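Local coordinates for protein halocarboxylic acid dehalogenase DehI (PDB 3BJX) that probably hydrolyses the carbon-halogen bond of alpha-haloacids, as a Group I haloacid dehalogenase of largely helical fold, at residues 120-125 and 169-175. Numbering follows the deposited sequence.
Sequences RVLYAF and MDPLLPL
Leu173 enters the shallow depression between Val121, Ala124 and Phe125, and its two methyl branches share the work. CD1 presses on the methyl of Ala124 at 3.7 Å from its CB, CD2 faces Val121 CG2 at 4.0 Å, and both branches come to the Phe125 ring near CE2, meeting it obliquely. The short side chain of Ala124 is consistent with the close approach of the loop to the helix here. Met169, present as selenomethionine, approaches the same alanine with its terminal methyl, CE lying 4.0 Å from Ala124 CA: its CG stands anti to the backbone N (chi1 -169°), and the extended chain bends at chi3, which brings the methyl against Ala124, near its CA and CB. At the other end, Leu175 reaches the edge of the Phe125 ring with CD2, a looser touch of 4.3 Å to CZ.

The polar side contrasts with this apolar seam. Toward solvent, Arg120 and Asp170 form a salt bridge in which a single carboxylate oxygen takes both donors: NH1 gives OD2 a nearly straight bond of 2.7 Å, and NH2 adds a weak, bent one of 3.2 Å to OD2. The oxygen lies in the guanidinium plane, yet the arginine meets the carboxylate from above its plane, the two planes being 65° apart. The bridge therefore holds the outer border of the contact without the flat, two-oxygen pairing of a bidentate salt bridge.

Ala207 of helix 203-208 touches Val121, Leu173 and Leu175, and Trp49 meets the Phe125 ring. The loop between helix 155-158 and helix 183-195 is thus packed by apolar side chains against the long helix 112-143, with a salt bridge on the solvent side, within the all-alpha DehI fold.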
ATOM      1  N   ARG A 120     -24.033   2.427 -18.020  1.00 20.17           N
ATOM      2  CA  ARG A 120     -24.670   3.028 -16.837  1.00 20.43           C
ATOM      3  C   ARG A 120     -23.837   2.755 -15.596  1.00 19.59           C
ATOM      4  O   ARG A 120     -23.645   3.643 -14.754  1.00 21.00           O
ATOM      5  CB  ARG A 120     -26.104   2.506 -16.635  1.00 19.72           C
ATOM      6  CG  ARG A 120     -27.118   2.992 -17.691  1.00 22.32           C
ATOM      7  CD  ARG A 120     -28.579   2.548 -17.433  1.00 22.65           C
ATOM      8  NE  ARG A 120     -29.304   3.446 -16.515  1.00 25.50           N
ATOM      9  CZ  ARG A 120     -29.757   3.092 -15.309  1.00 27.48           C
ATOM     10  NH1 ARG A 120     -29.557   1.853 -14.850  1.00 29.20           N
ATOM     11  NH2 ARG A 120     -30.407   3.974 -14.546  1.00 26.30           N
ATOM     12  N   VAL A 121     -23.366   1.514 -15.505  1.00 17.52           N
ATOM     13  CA  VAL A 121     -22.478   1.012 -14.458  1.00 15.43           C
ATOM     14  C   VAL A 121     -21.115   1.694 -14.534  1.00 15.93           C
ATOM     15  O   VAL A 121     -20.613   2.228 -13.540  1.00 17.40           O
ATOM     16  CB  VAL A 121     -22.301  -0.551 -14.597  1.00 14.60           C
ATOM     17  CG1 VAL A 121     -21.131  -1.087 -13.725  1.00 13.47           C
ATOM     18  CG2 VAL A 121     -23.625  -1.275 -14.312  1.00 11.38           C
ATOM     19  N   LEU A 122     -20.514   1.691 -15.721  1.00 16.00           N
ATOM     20  CA  LEU A 122     -19.225   2.344 -15.896  1.00 15.86           C
ATOM     21  C   LEU A 122     -19.287   3.813 -15.418  1.00 15.96           C
ATOM     22  O   LEU A 122     -18.387   4.273 -14.700  1.00 17.66           O
ATOM     23  CB  LEU A 122     -18.725   2.214 -17.344  1.00 15.65           C
ATOM     24  CG  LEU A 122     -18.319   0.841 -17.915  1.00 14.76           C
ATOM     25  CD1 LEU A 122     -18.130   0.928 -19.437  1.00 12.16           C
ATOM     26  CD2 LEU A 122     -17.060   0.303 -17.260  1.00 13.09           C
ATOM     27  N   TYR A 123     -20.370   4.516 -15.760  1.00 15.00           N
ATOM     28  CA  TYR A 123     -20.542   5.950 -15.409  1.00 13.93           C
ATOM     29  C   TYR A 123     -20.732   6.226 -13.925  1.00 13.91           C
ATOM     30  O   TYR A 123     -20.222   7.235 -13.406  1.00 15.06           O
ATOM     31  CB  TYR A 123     -21.710   6.563 -16.191  1.00 15.81           C
ATOM     32  CG  TYR A 123     -21.377   6.927 -17.631  1.00 16.68           C
ATOM     33  CD1 TYR A 123     -20.352   6.250 -18.331  1.00 17.62           C
ATOM     34  CD2 TYR A 123     -22.078   7.913 -18.295  1.00 14.91           C
ATOM     35  CE1 TYR A 123     -20.040   6.555 -19.632  1.00 17.31           C
ATOM     36  CE2 TYR A 123     -21.769   8.226 -19.607  1.00 17.66           C
ATOM     37  CZ  TYR A 123     -20.742   7.533 -20.264  1.00 17.27           C
ATOM     38  OH  TYR A 123     -20.410   7.818 -21.553  1.00 18.11           O
ATOM     39  N   ALA A 124     -21.487   5.364 -13.242  1.00 12.51           N
ATOM     40  CA  ALA A 124     -21.690   5.512 -11.807  1.00 13.72           C
ATOM     41  C   ALA A 124     -20.364   5.415 -11.077  1.00 14.76           C
ATOM     42  O   ALA A 124     -20.165   6.075 -10.050  1.00 18.62           O
ATOM     43  CB  ALA A 124     -22.665   4.445 -11.272  1.00 14.15           C
ATOM     44  N   PHE A 125     -19.482   4.557 -11.578  1.00 13.95           N
ATOM     45  CA  PHE A 125     -18.192   4.322 -10.966  1.00 14.39           C
ATOM     46  C   PHE A 125     -17.212   5.407 -11.308  1.00 15.25           C
ATOM     47  O   PHE A 125     -16.503   5.857 -10.420  1.00 15.98           O
ATOM     48  CB  PHE A 125     -17.619   2.946 -11.327  1.00 14.38           C
ATOM     49  CG  PHE A 125     -18.206   1.838 -10.522  1.00 13.60           C
ATOM     50  CD1 PHE A 125     -17.809   1.640  -9.226  1.00 11.56           C
ATOM     51  CD2 PHE A 125     -19.198   1.023 -11.054  1.00 12.60           C
ATOM     52  CE1 PHE A 125     -18.374   0.634  -8.469  1.00 12.75           C
ATOM     53  CE2 PHE A 125     -19.763   0.028 -10.294  1.00 12.30           C
ATOM     54  CZ  PHE A 125     -19.365  -0.163  -9.004  1.00 12.41           C
HETATM   55  N   MSE A 169     -29.427   7.640 -12.459  1.00 45.79           N
HETATM   56  CA  MSE A 169     -28.727   6.719 -11.581  1.00 46.21           C
HETATM   57  C   MSE A 169     -29.647   6.012 -10.583  1.00 42.53           C
HETATM   58  O   MSE A 169     -30.392   6.649  -9.827  1.00 40.22           O
HETATM   59  CB  MSE A 169     -27.610   7.465 -10.861  1.00 47.58           C
HETATM   60  CG  MSE A 169     -26.655   6.587 -10.119  1.00 49.40           C
HETATM   61 SE   MSE A 169     -25.714   7.675  -8.824  1.00 52.98          SE
HETATM   62  CE  MSE A 169     -24.056   8.055  -9.794  1.00 50.51           C
ATOM     63  N   ASP A 170     -29.581   4.683 -10.608  1.00 40.63           N
ATOM     64  CA  ASP A 170     -30.330   3.837  -9.688  1.00 38.38           C
ATOM     65  C   ASP A 170     -29.651   3.945  -8.341  1.00 36.79           C
ATOM     66  O   ASP A 170     -28.421   3.970  -8.288  1.00 36.53           O
ATOM     67  CB  ASP A 170     -30.350   2.386 -10.188  1.00 38.37           C
ATOM     68  CG  ASP A 170     -31.202   2.214 -11.449  1.00 38.75           C
ATOM     69  OD1 ASP A 170     -32.344   2.746 -11.468  1.00 38.29           O
ATOM     70  OD2 ASP A 170     -30.732   1.558 -12.414  1.00 37.78           O
ATOM     71  N   PRO A 171     -30.444   4.037  -7.254  1.00 34.77           N
ATOM     72  CA  PRO A 171     -29.940   4.278  -5.882  1.00 33.12           C
ATOM     73  C   PRO A 171     -28.928   3.233  -5.353  1.00 31.50           C
ATOM     74  O   PRO A 171     -28.057   3.571  -4.522  1.00 29.82           O
ATOM     75  CB  PRO A 171     -31.221   4.265  -5.032  1.00 33.45           C
ATOM     76  CG  PRO A 171     -32.225   3.487  -5.877  1.00 33.90           C
ATOM     77  CD  PRO A 171     -31.913   3.916  -7.278  1.00 33.83           C
ATOM     78  N   LEU A 172     -29.040   1.992  -5.832  1.00 28.94           N
ATOM     79  CA  LEU A 172     -28.193   0.902  -5.351  1.00 27.68           C
ATOM     80  C   LEU A 172     -27.860  -0.098  -6.464  1.00 25.36           C
ATOM     81  O   LEU A 172     -28.719  -0.846  -6.919  1.00 25.74           O
ATOM     82  CB  LEU A 172     -28.844   0.223  -4.127  1.00 28.10           C
ATOM     83  CG  LEU A 172     -28.053  -0.580  -3.082  1.00 28.51           C
ATOM     84  CD1 LEU A 172     -26.737   0.034  -2.668  1.00 28.04           C
ATOM     85  CD2 LEU A 172     -28.921  -0.765  -1.847  1.00 29.86           C
ATOM     86  N   LEU A 173     -26.601  -0.079  -6.896  1.00 23.45           N
ATOM     87  CA  LEU A 173     -26.072  -0.931  -7.964  1.00 21.98           C
ATOM     88  C   LEU A 173     -25.815  -2.367  -7.471  1.00 22.08           C
ATOM     89  O   LEU A 173     -25.176  -2.543  -6.437  1.00 23.21           O
ATOM     90  CB  LEU A 173     -24.759  -0.309  -8.442  1.00 23.00           C
ATOM     91  CG  LEU A 173     -24.425  -0.201  -9.924  1.00 22.57           C
ATOM     92  CD1 LEU A 173     -23.715   1.083 -10.174  1.00 21.60           C
ATOM     93  CD2 LEU A 173     -23.584  -1.401 -10.350  1.00 23.90           C
ATOM     94  N   PRO A 174     -26.329  -3.400  -8.186  1.00 21.46           N
ATOM     95  CA  PRO A 174     -26.097  -4.806  -7.791  1.00 20.74           C
ATOM     96  C   PRO A 174     -24.680  -5.343  -8.062  1.00 20.75           C
ATOM     97  O   PRO A 174     -24.240  -5.431  -9.205  1.00 21.66           O
ATOM     98  CB  PRO A 174     -27.105  -5.591  -8.645  1.00 19.85           C
ATOM     99  CG  PRO A 174     -27.386  -4.742  -9.799  1.00 20.13           C
ATOM    100  CD  PRO A 174     -27.199  -3.307  -9.378  1.00 21.92           C
ATOM    101  N   LEU A 175     -24.004  -5.768  -7.006  1.00 18.50           N
ATOM    102  CA  LEU A 175     -22.680  -6.326  -7.135  1.00 16.01           C
ATOM    103  C   LEU A 175     -22.745  -7.823  -6.933  1.00 17.25           C
ATOM    104  O   LEU A 175     -23.436  -8.293  -6.023  1.00 19.15           O
ATOM    105  CB  LEU A 175     -21.757  -5.694  -6.089  1.00 11.66           C
ATOM    106  CG  LEU A 175     -21.777  -4.185  -5.920  1.00  8.04           C
ATOM    107  CD1 LEU A 175     -20.792  -3.825  -4.864  1.00 11.02           C
ATOM    108  CD2 LEU A 175     -21.420  -3.435  -7.205  1.00  8.19           C
TER